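Local atomic coordinates of glutathione S-transferase (Ceriporiopsis subvermispora, PDB entry 6J3E), a protein that probably catalyses the conjugation of glutathione to electrophilic substrates, as a fungal serine-type glutathione S-transferase. Residues D47-C52 against P67-P72; E58-R63 against T82-A87; Y8-N13 against V43-I48; S21-K26 against V212-W217; M131-N136 against V158-W163. All coordinates share one frame; numbering follows the deposited sequence.

Contact 1: D47-C52 against P67-P72; sequences DIASVC and PYYTLP. With EDO (1,2-ethanediol), chain C; EDO (1,2-ethanediol), chain D.
Tyr69 lies against the helix that starts at Ile48, and Cys52 and Ala49 receive it from that helix. CB of Tyr69 sits 3.9 Å from Ala49 CA and 3.7 Å from Cys52 SG. Further out, CD1 packs on Cys52 CB at 3.3 Å. On the other branch CD2 faces Ala49 CB at 4.1 Å. CG stands anti to the carbonyl carbon (chi1 -66°), which lays the ring along the helix, with Ala49 O over one face. The Cys52 sulfur meets the ring obliquely, 4.7 Å from its centroid. The hydroxyl passes beyond the segment to Lys53, its hydrogen-bond partner.

Deeper in, Ile48 and Leu71 reach tip to tip, and Ile48 CG2 comes within 4.0 Å of Leu71 CG. No hydrogen bond joins the segments. An ethanediol, probably from the crystallisation liquor, bonds to the Tyr69 backbone, taking its N-H at 2.9 Å from Tyr69 N to O2 and giving O1 to its carbonyl oxygen.

Pro72 follows a cis peptide bond. Leu71 before it, and Tyr68, bind glutathione in another structure of this protein. A loop ending in a cis-proline beside the glutathione site is typical of the thioredoxin-like N-terminal domain of glutathione transferases.

Contact 2: E58-R63 against T82-A87; sequences EPTSIR and TISDSA. With EDO (1,2-ethanediol), chain D.
Thr60 lays its methyl CG2 over the side of Asp85, 3.8 Å from Asp85 CB. With OG1 between the backbone N and the carbonyl carbon (chi1 55°), CG2 is the branch that faces Asp85. OG1 itself bonds to Thr70. Beside this apolar touch, Ser84 OG donates to Glu58 O at 2.6 Å. It comes from above the carbonyl plane, 37° out of it. Ser84 is buried, and this bond satisfies its hydroxyl proton. The Glu58 chain bends at chi2 and takes its carboxylate away from Ser84.

Asp85 also caps the helix that begins at Ser86. Its OD1 accepts from Ala87 N at 2.9 Å, on the anti side of the carboxylate and 24° out of its plane. Ser86, a glutathione-binding residue, bonds through OG to O2 of an ethanediol at 2.6 Å, and also to Lys26 and Tyr206.

One hydrogen bond thus ties the loop at Glu58 to the edge strand 81-84. The Asp85 carboxylate is engaged at the helix start, where the helix dipole would probably favour its negative charge.

Contact 3: Y8-N13 against V43-I48; sequences YDIPGN and VEYPDI
Ile10 drives its CD1 over one face of the Tyr45 ring, 3.9 Å from the centroid and 19° off the ring normal. This is a CH-pi contact, displaced toward the rim, with Tyr45 CZ the nearest ring atom. The same methyl meets Ile48 CD1 at 3.7 Å, the two side chains crossing at about a right angle. CG1 of Ile10 is anti to the carbonyl carbon (chi1 -61°) and CD1 extends on from it (chi2 168°), which carries the methyl to both partners.

The backbones close up beside this group. Val43 N donates to Asp9 O at 2.7 Å, and Ile10 CA points its hydrogen at Val43 O. Pro11 CD also lies against that carbonyl oxygen, at 3.3 Å. At the strand end Val43 CG2 touches the edge of the Tyr8 ring at CD2, 4.0 Å away.

Here strand 5-9 leaves the sheet next to its parallel neighbour 38-42, at the start of the thioredoxin-like fold. The intervening helix 22-34 gives a beta-alpha-beta unit. Asp9 reaches that helix through bonds to Thr24 and Arg28.

Toward Pro11 the contact turns polar and a water enters it. Glu44, partly exposed, crosses the proline at about a right angle, with OE2 3.4 Å from Pro11 CG. The water donates to both Pro11 O and Glu44 OE1, at 2.8 Å from each oxygen. Ser143 bonds to Glu44 OE1 and Asn140 to Glu44 OE2.

Contact 4: S21-K26 against V212-W217; sequences SPNTWK and VGWVIW. With EDO (1,2-ethanediol), chain D.
Pro22 wedges between two tryptophans, and CH-pi contacts dominate. Its CB lies over the six-membered ring of Trp214, 3.6 Å from the centroid. Its CD lies over the five-membered ring of Trp217, 3.5 Å from that centroid and 8° off the normal. A third contact of this kind runs the other way: Ile216 CG2 stands over one face of the Trp25 five-membered ring, 3.8 Å from its centroid.

Close packing comes next. Gly213 has no side chain, and Lys26 CG packs 4.2 Å from Gly213 CA where the helices pass. The Lys26 chain bends at chi3 and sets its carbon CE 3.2 Å from the indole nitrogen Trp214 NE1. The axes of segments 22-26 and 212-217 approach to 7.6 Å, at 133° between their directions. This is the interface between the thioredoxin-like and the all-helical domain of the glutathione transferase fold.

Polar contacts gather at the glutathione-binding residues Asn23 and Lys26. Asn23 ND2 and Lys26 NZ both donate to O2 of one ethanediol, and Lys26 NZ also bonds to Ser86. Ser21 OG caps the helix start by accepting from Thr24 N at 3.1 Å.

Contact 5: M131-N136 against V158-W163; sequences MLPATN and VKLEDW. With EDO (1,2-ethanediol), chain F.
Pro133 and Trp163 cross obliquely, with Pro133 CG 3.7 Å from Trp163 CE3 on the six-membered ring. Leu132 slants across the same end of the indole, its CB 3.8 Å from Trp163 CZ3. Leu160 turns toward the helix beside Pro133, and the two CB atoms, Pro133 CB and Leu160 CB, lie 4.0 Å apart. Its CD1 branch goes on to Asn136 CB at 3.4 Å. Asn136 has CG anti to the backbone N (chi1 -179°), which lays the amide alongside that methyl while ND2 bonds to Glu144. The other Leu160 branch, CD2, sits over one face of the Trp163 ring.

The indole is held from its own loop. Trp163 NE1 donates to Val158 O at 2.9 Å, with the acceptor near the ring plane but the donor 52° out of the carbonyl plane. That bond probably limits rotation of the ring. An ethanediol gives a hydrogen bond to Leu160 O beside Pro133.

No hydrogen bond runs between the segments. The end of helix 109-136 and the loop 158-163 are therefore joined by apolar contact, while Trp163 NE1 is satisfied within its own loop and Asn136 ND2 by Glu144.

How the contacts relate
From the N terminus, contact 3 opens first and closes a loop of 29 residues around helix 22-34. Contact 4 opens inside that loop, so the two cross. It closes only at helix 206-222, tying the N-terminal domain to the C-terminal one. Contact 1 starts on Asp47 and Ile48, where contact 3 ends. Contact 2 crosses contact 1, and Thr60 bonds to Thr70 between them. Both nest within the span of contact 4, and Ser86 of contact 2 reaches Lys26. Contact 5 also nests there, inside the helical domain, and meets contact 4 where Trp217 packs on Met131. Contacts 1, 2 and 4 share one ethanediol, weakly from contact 1, next to glutathione-binding Asn23, Lys26 and Ser86.

Contact 1: D47-C52 against P67-P72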
# COMPACT_ATOMS: atom_id res chain seq x y z
N ASP A 47 4.38 -1.13 31.46
CA ASP A 47 4.76 0.21 31.86
C ASP A 47 4.75 1.19 30.71
O ASP A 47 5.02 2.38 30.93
CB ASP A 47 6.15 0.23 32.50
CG ASP A 47 6.36 -0.88 33.51
OD1 ASP A 47 5.39 -1.25 34.21
OD2 ASP A 47 7.50 -1.38 33.60
N ILE A 48 4.47 0.74 29.49
CA ILE A 48 4.67 1.60 28.33
C ILE A 48 3.78 2.84 28.43
O ILE A 48 4.25 3.97 28.28
CB ILE A 48 4.41 0.82 27.03
CG1 ILE A 48 5.56 -0.15 26.77
CG2 ILE A 48 4.27 1.76 25.86
CD1 ILE A 48 5.33 -1.07 25.57
N ALA A 49 2.50 2.63 28.71
CA ALA A 49 1.59 3.75 28.89
C ALA A 49 2.11 4.70 29.96
O ALA A 49 2.25 5.91 29.73
CB ALA A 49 0.20 3.22 29.25
N SER A 50 2.47 4.14 31.11
CA SER A 50 2.92 4.94 32.24
C SER A 50 4.15 5.78 31.90
O SER A 50 4.24 6.95 32.27
CB SER A 50 3.21 4.03 33.43
OG SER A 50 3.39 4.79 34.59
N VAL A 51 5.09 5.20 31.16
CA VAL A 51 6.28 5.96 30.81
C VAL A 51 5.94 7.03 29.78
O VAL A 51 6.51 8.13 29.78
CB VAL A 51 7.38 5.02 30.30
CG1 VAL A 51 8.41 5.80 29.47
CG2 VAL A 51 8.04 4.28 31.45
N CYS A 52 5.02 6.73 28.86
CA CYS A 52 4.69 7.71 27.83
C CYS A 52 4.09 8.96 28.45
O CYS A 52 4.37 10.08 28.02
CB CYS A 52 3.72 7.13 26.81
SG CYS A 52 4.45 5.95 25.67
N PRO A 67 -6.52 6.59 24.74
CA PRO A 67 -5.28 6.60 23.95
C PRO A 67 -4.46 5.33 24.16
O PRO A 67 -4.33 4.82 25.27
CB PRO A 67 -4.53 7.83 24.48
CG PRO A 67 -5.13 8.09 25.82
CD PRO A 67 -6.57 7.72 25.68
N TYR A 68 -3.88 4.83 23.06
CA TYR A 68 -3.07 3.60 23.06
C TYR A 68 -1.62 3.99 22.83
O TYR A 68 -1.28 4.58 21.80
CB TYR A 68 -3.56 2.65 21.97
CG TYR A 68 -2.98 1.24 21.97
CD1 TYR A 68 -3.50 0.25 22.81
CD2 TYR A 68 -1.95 0.89 21.09
CE1 TYR A 68 -2.99 -1.04 22.80
CE2 TYR A 68 -1.44 -0.41 21.07
CZ TYR A 68 -1.97 -1.36 21.93
OH TYR A 68 -1.47 -2.64 21.93
N TYR A 69 -0.76 3.65 23.79
CA TYR A 69 0.64 4.02 23.73
C TYR A 69 1.50 2.82 23.33
O TYR A 69 1.30 1.71 23.83
CB TYR A 69 1.10 4.56 25.07
CG TYR A 69 0.45 5.88 25.47
CD1 TYR A 69 0.97 7.09 25.02
CD2 TYR A 69 -0.66 5.91 26.30
CE1 TYR A 69 0.40 8.29 25.39
CE2 TYR A 69 -1.24 7.11 26.66
CZ TYR A 69 -0.71 8.29 26.22
OH TYR A 69 -1.28 9.49 26.59
N THR A 70 2.45 3.06 22.43
CA THR A 70 3.37 2.06 21.92
C THR A 70 4.78 2.61 21.87
O THR A 70 5.00 3.83 21.85
CB THR A 70 2.99 1.59 20.50
OG1 THR A 70 2.90 2.74 19.63
CG2 THR A 70 1.68 0.84 20.51
N LEU A 71 5.74 1.70 21.80
CA LEU A 71 7.11 2.05 21.47
C LEU A 71 7.34 1.64 20.02
O LEU A 71 6.59 0.82 19.49
CB LEU A 71 8.08 1.36 22.43
CG LEU A 71 7.78 1.75 23.88
CD1 LEU A 71 8.85 1.20 24.81
CD2 LEU A 71 7.66 3.28 23.96
N PRO A 72 8.37 2.20 19.36
CA PRO A 72 9.41 3.12 19.84
C PRO A 72 8.93 4.53 20.19
O PRO A 72 7.96 5.01 19.60
CB PRO A 72 10.37 3.19 18.65
CG PRO A 72 9.49 2.96 17.46
CD PRO A 72 8.52 1.92 17.92
C1 EDO C . -1.08 -0.01 25.94
O1 EDO C . 0.28 0.44 26.09
C2 EDO C . -2.02 1.00 26.60
O2 EDO C . -1.60 2.33 26.29
C1 EDO D . 4.94 2.40 16.43
O1 EDO D . 4.12 1.29 16.81
C2 EDO D . 5.22 2.33 14.93
O2 EDO D . 6.38 1.53 14.72

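Contact 2: E58-R63 against T82-A87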
# COMPACT_ATOMS: atom_id res chain seq x y z
N GLU A 58 3.11 11.17 22.38
CA GLU A 58 1.82 10.99 21.73
C GLU A 58 1.47 9.51 21.68
O GLU A 58 2.33 8.68 21.41
CB GLU A 58 1.83 11.55 20.31
CG GLU A 58 2.13 13.03 20.22
CD GLU A 58 0.92 13.89 20.56
OE1 GLU A 58 -0.21 13.35 20.50
OE2 GLU A 58 1.10 15.10 20.88
N PRO A 59 0.21 9.15 21.93
CA PRO A 59 -0.26 7.80 21.59
C PRO A 59 -0.26 7.61 20.08
O PRO A 59 -0.40 8.56 19.32
CB PRO A 59 -1.68 7.78 22.15
CG PRO A 59 -2.11 9.23 22.08
CD PRO A 59 -0.87 10.03 22.40
N THR A 60 -0.14 6.36 19.64
CA THR A 60 -0.13 6.09 18.20
C THR A 60 -1.50 5.74 17.63
O THR A 60 -1.62 5.61 16.41
CB THR A 60 0.85 4.96 17.88
OG1 THR A 60 0.52 3.81 18.67
CG2 THR A 60 2.25 5.42 18.18
N SER A 61 -2.51 5.58 18.48
CA SER A 61 -3.89 5.48 18.02
C SER A 61 -4.82 5.80 19.18
O SER A 61 -4.42 5.79 20.35
CB SER A 61 -4.20 4.09 17.45
OG SER A 61 -3.82 3.10 18.38
N ILE A 62 -6.07 6.09 18.84
CA ILE A 62 -7.11 6.37 19.83
C ILE A 62 -8.32 5.52 19.48
O ILE A 62 -8.87 5.63 18.38
CB ILE A 62 -7.48 7.87 19.87
CG1 ILE A 62 -6.30 8.69 20.40
CG2 ILE A 62 -8.68 8.08 20.76
CD1 ILE A 62 -6.38 10.13 20.08
N ARG A 63 -8.74 4.67 20.42
CA ARG A 63 -9.92 3.85 20.25
C ARG A 63 -10.89 4.22 21.38
O ARG A 63 -10.51 5.00 22.26
CB ARG A 63 -9.54 2.37 20.27
CG ARG A 63 -8.93 1.89 21.58
CD ARG A 63 -7.43 2.05 21.60
NE ARG A 63 -6.75 1.20 20.62
CZ ARG A 63 -6.45 -0.08 20.82
NH1 ARG A 63 -6.77 -0.66 21.98
NH2 ARG A 63 -5.81 -0.78 19.87
N THR A 82 9.28 15.09 22.06
CA THR A 82 9.13 13.65 22.16
C THR A 82 8.31 13.19 20.97
O THR A 82 7.24 13.74 20.71
CB THR A 82 8.47 13.26 23.48
OG1 THR A 82 9.38 13.52 24.55
CG2 THR A 82 8.10 11.78 23.50
N ILE A 83 8.83 12.20 20.24
CA ILE A 83 8.17 11.69 19.04
C ILE A 83 7.91 10.20 19.22
O ILE A 83 8.75 9.46 19.72
CB ILE A 83 9.02 11.94 17.78
CG1 ILE A 83 9.45 13.41 17.73
CG2 ILE A 83 8.22 11.60 16.54
CD1 ILE A 83 10.84 13.65 18.26
N SER A 84 6.72 9.77 18.79
CA SER A 84 6.35 8.37 18.81
C SER A 84 5.91 7.94 17.42
O SER A 84 5.59 8.77 16.57
CB SER A 84 5.22 8.11 19.81
OG SER A 84 4.03 8.76 19.41
N ASP A 85 5.90 6.62 17.21
CA ASP A 85 5.64 5.97 15.92
C ASP A 85 6.87 6.10 15.04
O ASP A 85 7.31 7.22 14.74
CB ASP A 85 4.39 6.53 15.21
CG ASP A 85 4.04 5.76 13.94
OD1 ASP A 85 4.79 5.86 12.95
OD2 ASP A 85 3.01 5.03 13.92
N SER A 86 7.42 4.95 14.62
CA SER A 86 8.71 4.95 13.93
C SER A 86 8.69 5.76 12.64
O SER A 86 9.72 6.34 12.28
CB SER A 86 9.15 3.51 13.64
OG SER A 86 8.07 2.71 13.21
N ALA A 87 7.56 5.80 11.94
CA ALA A 87 7.50 6.62 10.73
C ALA A 87 7.62 8.10 11.06
O ALA A 87 8.25 8.85 10.33
CB ALA A 87 6.22 6.34 9.94
C1 EDO D . 4.94 2.40 16.43
O1 EDO D . 4.12 1.29 16.81
C2 EDO D . 5.22 2.33 14.93
O2 EDO D . 6.38 1.53 14.72

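Contact 3: Y8-N13 against V43-I48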
# COMPACT_ATOMS: atom_id res chain seq x y z
N TYR A 8 13.46 4.71 23.74
CA TYR A 8 12.75 3.76 24.59
C TYR A 8 12.40 2.51 23.79
O TYR A 8 11.87 2.60 22.68
CB TYR A 8 11.51 4.41 25.19
CG TYR A 8 11.87 5.61 26.06
CD1 TYR A 8 12.18 6.85 25.49
CD2 TYR A 8 11.93 5.51 27.44
CE1 TYR A 8 12.53 7.95 26.28
CE2 TYR A 8 12.27 6.60 28.24
CZ TYR A 8 12.57 7.82 27.65
OH TYR A 8 12.91 8.89 28.44
N ASP A 9 12.71 1.36 24.38
CA ASP A 9 12.67 0.07 23.70
C ASP A 9 12.20 -0.97 24.71
O ASP A 9 12.25 -0.74 25.92
CB ASP A 9 14.07 -0.26 23.14
CG ASP A 9 14.06 -1.34 22.06
OD1 ASP A 9 13.01 -1.97 21.79
OD2 ASP A 9 15.15 -1.58 21.50
N ILE A 10 11.73 -2.09 24.19
CA ILE A 10 11.17 -3.19 24.99
C ILE A 10 12.22 -4.29 25.07
O ILE A 10 12.60 -4.84 24.02
CB ILE A 10 9.88 -3.73 24.35
CG1 ILE A 10 8.80 -2.66 24.27
CG2 ILE A 10 9.37 -4.95 25.10
CD1 ILE A 10 7.61 -3.06 23.39
N PRO A 11 12.69 -4.67 26.26
CA PRO A 11 13.70 -5.73 26.35
C PRO A 11 13.10 -7.10 26.06
O PRO A 11 11.92 -7.36 26.31
CB PRO A 11 14.17 -5.63 27.80
CG PRO A 11 12.91 -5.22 28.53
CD PRO A 11 12.19 -4.26 27.58
N GLY A 12 13.94 -7.99 25.53
CA GLY A 12 13.54 -9.36 25.29
C GLY A 12 14.73 -10.27 25.44
O GLY A 12 15.87 -9.82 25.56
N ASN A 13 14.47 -11.57 25.41
CA ASN A 13 15.52 -12.54 25.70
C ASN A 13 16.01 -13.30 24.47
O ASN A 13 16.90 -14.15 24.60
CB ASN A 13 15.04 -13.51 26.78
CG ASN A 13 15.06 -12.87 28.15
OD1 ASN A 13 16.10 -12.81 28.80
ND2 ASN A 13 13.93 -12.32 28.57
N VAL A 43 11.90 -0.60 28.62
CA VAL A 43 10.59 -0.45 29.23
C VAL A 43 9.77 -1.71 29.01
O VAL A 43 9.62 -2.17 27.87
CB VAL A 43 9.85 0.79 28.68
CG1 VAL A 43 8.43 0.85 29.22
CG2 VAL A 43 10.63 2.06 29.03
N GLU A 44 9.24 -2.26 30.09
CA GLU A 44 8.39 -3.44 29.97
C GLU A 44 7.05 -3.05 29.39
O GLU A 44 6.56 -1.93 29.57
CB GLU A 44 8.20 -4.11 31.34
CG GLU A 44 9.48 -4.67 31.96
CD GLU A 44 10.07 -5.85 31.21
OE1 GLU A 44 9.34 -6.50 30.42
OE2 GLU A 44 11.27 -6.14 31.40
N TYR A 45 6.44 -4.00 28.67
CA TYR A 45 5.14 -3.80 28.04
C TYR A 45 4.12 -3.13 28.96
O TYR A 45 3.50 -2.15 28.53
CB TYR A 45 4.60 -5.14 27.52
CG TYR A 45 4.67 -5.27 26.02
CD1 TYR A 45 3.81 -4.54 25.20
CD2 TYR A 45 5.60 -6.11 25.42
CE1 TYR A 45 3.87 -4.65 23.82
CE2 TYR A 45 5.68 -6.22 24.03
CZ TYR A 45 4.80 -5.50 23.24
OH TYR A 45 4.86 -5.60 21.86
N PRO A 46 3.90 -3.59 30.19
CA PRO A 46 2.82 -2.99 31.00
C PRO A 46 3.13 -1.58 31.50
O PRO A 46 2.19 -0.88 31.93
CB PRO A 46 2.65 -3.99 32.15
CG PRO A 46 3.98 -4.67 32.26
CD PRO A 46 4.58 -4.70 30.90
N ASP A 47 4.38 -1.13 31.46
CA ASP A 47 4.76 0.21 31.86
C ASP A 47 4.75 1.19 30.71
O ASP A 47 5.02 2.38 30.93
CB ASP A 47 6.15 0.23 32.50
CG ASP A 47 6.36 -0.88 33.51
OD1 ASP A 47 5.39 -1.25 34.21
OD2 ASP A 47 7.50 -1.38 33.60
N ILE A 48 4.47 0.74 29.49
CA ILE A 48 4.67 1.60 28.33
C ILE A 48 3.78 2.84 28.43
O ILE A 48 4.25 3.97 28.28
CB ILE A 48 4.41 0.82 27.03
CG1 ILE A 48 5.56 -0.15 26.77
CG2 ILE A 48 4.27 1.76 25.86
CD1 ILE A 48 5.33 -1.07 25.57
O HOH W 1 10.17 -8.13 28.36

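Contact 4: S21-K26 against V212-W217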
# COMPACT_ATOMS: atom_id res chain seq x y z
N SER A 21 12.16 -6.01 19.02
CA SER A 21 10.87 -5.56 18.50
C SER A 21 10.96 -5.17 17.03
O SER A 21 11.96 -4.57 16.61
CB SER A 21 10.35 -4.37 19.32
OG SER A 21 9.36 -3.66 18.61
N PRO A 22 9.94 -5.46 16.24
CA PRO A 22 9.96 -4.97 14.86
C PRO A 22 9.78 -3.47 14.79
O PRO A 22 10.49 -2.79 14.02
CB PRO A 22 8.81 -5.75 14.20
CG PRO A 22 7.88 -6.06 15.31
CD PRO A 22 8.73 -6.25 16.53
N ASN A 23 8.86 -2.92 15.59
CA ASN A 23 8.61 -1.49 15.56
C ASN A 23 9.81 -0.70 16.04
O ASN A 23 10.17 0.33 15.45
CB ASN A 23 7.37 -1.15 16.40
CG ASN A 23 6.17 -1.96 15.99
OD1 ASN A 23 5.90 -3.01 16.57
ND2 ASN A 23 5.45 -1.50 14.99
N THR A 24 10.46 -1.15 17.12
CA THR A 24 11.58 -0.36 17.61
C THR A 24 12.84 -0.55 16.76
O THR A 24 13.67 0.36 16.68
CB THR A 24 11.89 -0.69 19.08
OG1 THR A 24 12.37 -2.03 19.19
CG2 THR A 24 10.63 -0.53 19.93
N TRP A 25 13.01 -1.70 16.13
CA TRP A 25 14.19 -1.85 15.29
C TRP A 25 14.13 -0.92 14.09
O TRP A 25 15.18 -0.46 13.62
CB TRP A 25 14.35 -3.29 14.83
CG TRP A 25 15.33 -4.05 15.63
CD1 TRP A 25 15.07 -5.02 16.55
CD2 TRP A 25 16.76 -3.93 15.57
NE1 TRP A 25 16.24 -5.51 17.07
CE2 TRP A 25 17.30 -4.86 16.49
CE3 TRP A 25 17.64 -3.12 14.84
CZ2 TRP A 25 18.66 -5.01 16.69
CZ3 TRP A 25 19.00 -3.27 15.04
CH2 TRP A 25 19.50 -4.20 15.96
N LYS A 26 12.93 -0.64 13.58
CA LYS A 26 12.82 0.38 12.55
C LYS A 26 13.50 1.65 13.01
O LYS A 26 14.33 2.22 12.29
CB LYS A 26 11.35 0.63 12.20
CG LYS A 26 10.67 -0.51 11.43
CD LYS A 26 9.27 -0.12 10.94
CE LYS A 26 8.21 -0.59 11.88
NZ LYS A 26 6.96 0.18 11.84
N VAL A 212 13.67 -4.37 6.85
CA VAL A 212 14.65 -5.06 7.68
C VAL A 212 14.24 -5.00 9.14
O VAL A 212 14.59 -5.88 9.94
CB VAL A 212 16.06 -4.48 7.44
CG1 VAL A 212 16.53 -4.82 6.03
CG2 VAL A 212 16.06 -2.99 7.67
N GLY A 213 13.48 -3.97 9.53
CA GLY A 213 12.93 -3.96 10.87
C GLY A 213 12.13 -5.21 11.16
O GLY A 213 12.36 -5.91 12.16
N TRP A 214 11.18 -5.53 10.28
CA TRP A 214 10.32 -6.66 10.57
C TRP A 214 11.05 -7.98 10.31
O TRP A 214 10.80 -8.96 11.01
CB TRP A 214 9.02 -6.55 9.76
CG TRP A 214 8.14 -5.45 10.25
CD1 TRP A 214 8.26 -4.11 9.95
CD2 TRP A 214 7.03 -5.56 11.15
NE1 TRP A 214 7.29 -3.39 10.62
CE2 TRP A 214 6.53 -4.25 11.36
CE3 TRP A 214 6.42 -6.63 11.80
CZ2 TRP A 214 5.43 -3.99 12.19
CZ3 TRP A 214 5.33 -6.37 12.63
CH2 TRP A 214 4.85 -5.06 12.82
N VAL A 215 11.97 -8.00 9.34
CA VAL A 215 12.66 -9.24 9.04
C VAL A 215 13.63 -9.60 10.16
O VAL A 215 13.73 -10.77 10.55
CB VAL A 215 13.37 -9.16 7.67
CG1 VAL A 215 14.27 -10.37 7.45
CG2 VAL A 215 12.35 -9.09 6.58
N ILE A 216 14.32 -8.61 10.72
CA ILE A 216 15.26 -8.90 11.81
C ILE A 216 14.50 -9.41 13.03
O ILE A 216 15.02 -10.22 13.80
CB ILE A 216 16.15 -7.68 12.13
CG1 ILE A 216 17.44 -8.14 12.78
CG2 ILE A 216 15.46 -6.68 13.07
CD1 ILE A 216 18.20 -9.12 11.95
N TRP A 217 13.25 -8.96 13.20
CA TRP A 217 12.38 -9.50 14.24
C TRP A 217 12.16 -10.99 14.03
O TRP A 217 12.25 -11.79 14.97
CB TRP A 217 11.04 -8.75 14.22
CG TRP A 217 9.96 -9.25 15.14
CD1 TRP A 217 10.10 -9.67 16.45
CD2 TRP A 217 8.57 -9.39 14.83
NE1 TRP A 217 8.88 -10.02 16.95
CE2 TRP A 217 7.92 -9.87 15.98
CE3 TRP A 217 7.80 -9.13 13.68
CZ2 TRP A 217 6.55 -10.09 16.03
CZ3 TRP A 217 6.44 -9.37 13.72
CH2 TRP A 217 5.83 -9.84 14.89
C1 EDO D . 4.94 2.40 16.43
O1 EDO D . 4.12 1.29 16.81
C2 EDO D . 5.22 2.33 14.93
O2 EDO D . 6.38 1.53 14.72

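Contact 5: M131-N136 against V158-W163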
# COMPACT_ATOMS: atom_id res chain seq x y z
N MET A 131 4.32 -15.05 14.80
CA MET A 131 5.35 -14.25 15.45
C MET A 131 4.93 -13.74 16.83
O MET A 131 5.77 -13.66 17.73
CB MET A 131 5.73 -13.08 14.54
CG MET A 131 6.54 -13.48 13.31
SD MET A 131 8.01 -14.47 13.74
CE MET A 131 8.84 -13.38 14.92
N LEU A 132 3.66 -13.41 17.04
CA LEU A 132 3.27 -12.93 18.37
C LEU A 132 3.43 -14.00 19.44
O LEU A 132 3.96 -13.68 20.52
CB LEU A 132 1.83 -12.39 18.33
CG LEU A 132 1.56 -11.20 17.41
CD1 LEU A 132 0.26 -10.50 17.78
CD2 LEU A 132 2.71 -10.23 17.41
N PRO A 133 3.02 -15.26 19.24
CA PRO A 133 3.35 -16.27 20.25
C PRO A 133 4.84 -16.44 20.43
O PRO A 133 5.32 -16.56 21.57
CB PRO A 133 2.70 -17.55 19.69
CG PRO A 133 1.65 -17.06 18.76
CD PRO A 133 2.20 -15.82 18.16
N ALA A 134 5.60 -16.46 19.34
CA ALA A 134 7.04 -16.55 19.48
C ALA A 134 7.59 -15.40 20.33
O ALA A 134 8.47 -15.62 21.17
CB ALA A 134 7.70 -16.56 18.10
N THR A 135 7.11 -14.17 20.13
CA THR A 135 7.72 -13.11 20.93
C THR A 135 7.24 -13.14 22.36
O THR A 135 7.93 -12.62 23.24
CB THR A 135 7.48 -11.71 20.35
OG1 THR A 135 6.29 -11.13 20.89
CG2 THR A 135 7.40 -11.75 18.89
N ASN A 136 6.09 -13.77 22.62
CA ASN A 136 5.65 -13.90 24.01
C ASN A 136 6.59 -14.80 24.80
O ASN A 136 6.99 -14.47 25.92
CB ASN A 136 4.22 -14.43 24.06
CG ASN A 136 3.72 -14.56 25.48
OD1 ASN A 136 3.39 -13.57 26.11
ND2 ASN A 136 3.65 -15.80 25.99
N VAL A 158 -8.56 -17.60 22.22
CA VAL A 158 -7.74 -18.75 21.85
C VAL A 158 -6.30 -18.54 22.32
O VAL A 158 -5.70 -17.48 22.08
CB VAL A 158 -7.83 -19.02 20.34
CG1 VAL A 158 -7.66 -17.76 19.55
CG2 VAL A 158 -6.79 -20.05 19.94
N LYS A 159 -5.76 -19.52 23.02
CA LYS A 159 -4.45 -19.34 23.63
C LYS A 159 -3.34 -19.33 22.58
O LYS A 159 -3.49 -19.83 21.46
CB LYS A 159 -4.19 -20.42 24.66
CG LYS A 159 -5.30 -20.47 25.69
CD LYS A 159 -5.09 -21.62 26.66
CE LYS A 159 -5.48 -22.95 26.01
NZ LYS A 159 -6.16 -23.85 26.98
N LEU A 160 -2.21 -18.75 22.97
CA LEU A 160 -1.15 -18.49 22.01
C LEU A 160 -0.68 -19.77 21.33
O LEU A 160 -0.41 -19.79 20.12
CB LEU A 160 0.02 -17.78 22.69
CG LEU A 160 -0.21 -16.32 23.05
CD1 LEU A 160 1.08 -15.73 23.53
CD2 LEU A 160 -0.72 -15.54 21.86
N GLU A 161 -0.61 -20.87 22.09
CA GLU A 161 -0.02 -22.10 21.58
C GLU A 161 -0.88 -22.78 20.53
O GLU A 161 -0.38 -23.63 19.79
CB GLU A 161 0.27 -23.05 22.74
CG GLU A 161 1.40 -22.57 23.69
CD GLU A 161 1.02 -21.38 24.59
OE1 GLU A 161 1.94 -20.63 24.99
OE2 GLU A 161 -0.19 -21.20 24.90
N ASP A 162 -2.16 -22.40 20.42
CA ASP A 162 -3.07 -22.92 19.41
C ASP A 162 -3.20 -22.01 18.18
O ASP A 162 -3.97 -22.33 17.26
CB ASP A 162 -4.46 -23.15 20.03
CG ASP A 162 -4.42 -24.09 21.24
OD1 ASP A 162 -3.71 -25.11 21.19
OD2 ASP A 162 -5.11 -23.81 22.25
N TRP A 163 -2.50 -20.88 18.14
CA TRP A 163 -2.66 -19.95 17.02
C TRP A 163 -2.17 -20.56 15.71
O TRP A 163 -2.90 -20.59 14.72
CB TRP A 163 -1.91 -18.65 17.31
CG TRP A 163 -2.59 -17.71 18.23
CD1 TRP A 163 -3.57 -18.01 19.15
CD2 TRP A 163 -2.37 -16.30 18.33
NE1 TRP A 163 -3.96 -16.87 19.82
CE2 TRP A 163 -3.24 -15.81 19.34
CE3 TRP A 163 -1.51 -15.41 17.68
CZ2 TRP A 163 -3.28 -14.46 19.69
CZ3 TRP A 163 -1.55 -14.07 18.03
CH2 TRP A 163 -2.43 -13.61 19.03
C1 EDO F . 2.37 -20.59 17.74
O1 EDO F . 1.08 -21.19 17.93
C2 EDO F . 3.49 -21.59 18.07
O2 EDO F . 3.42 -21.97 19.45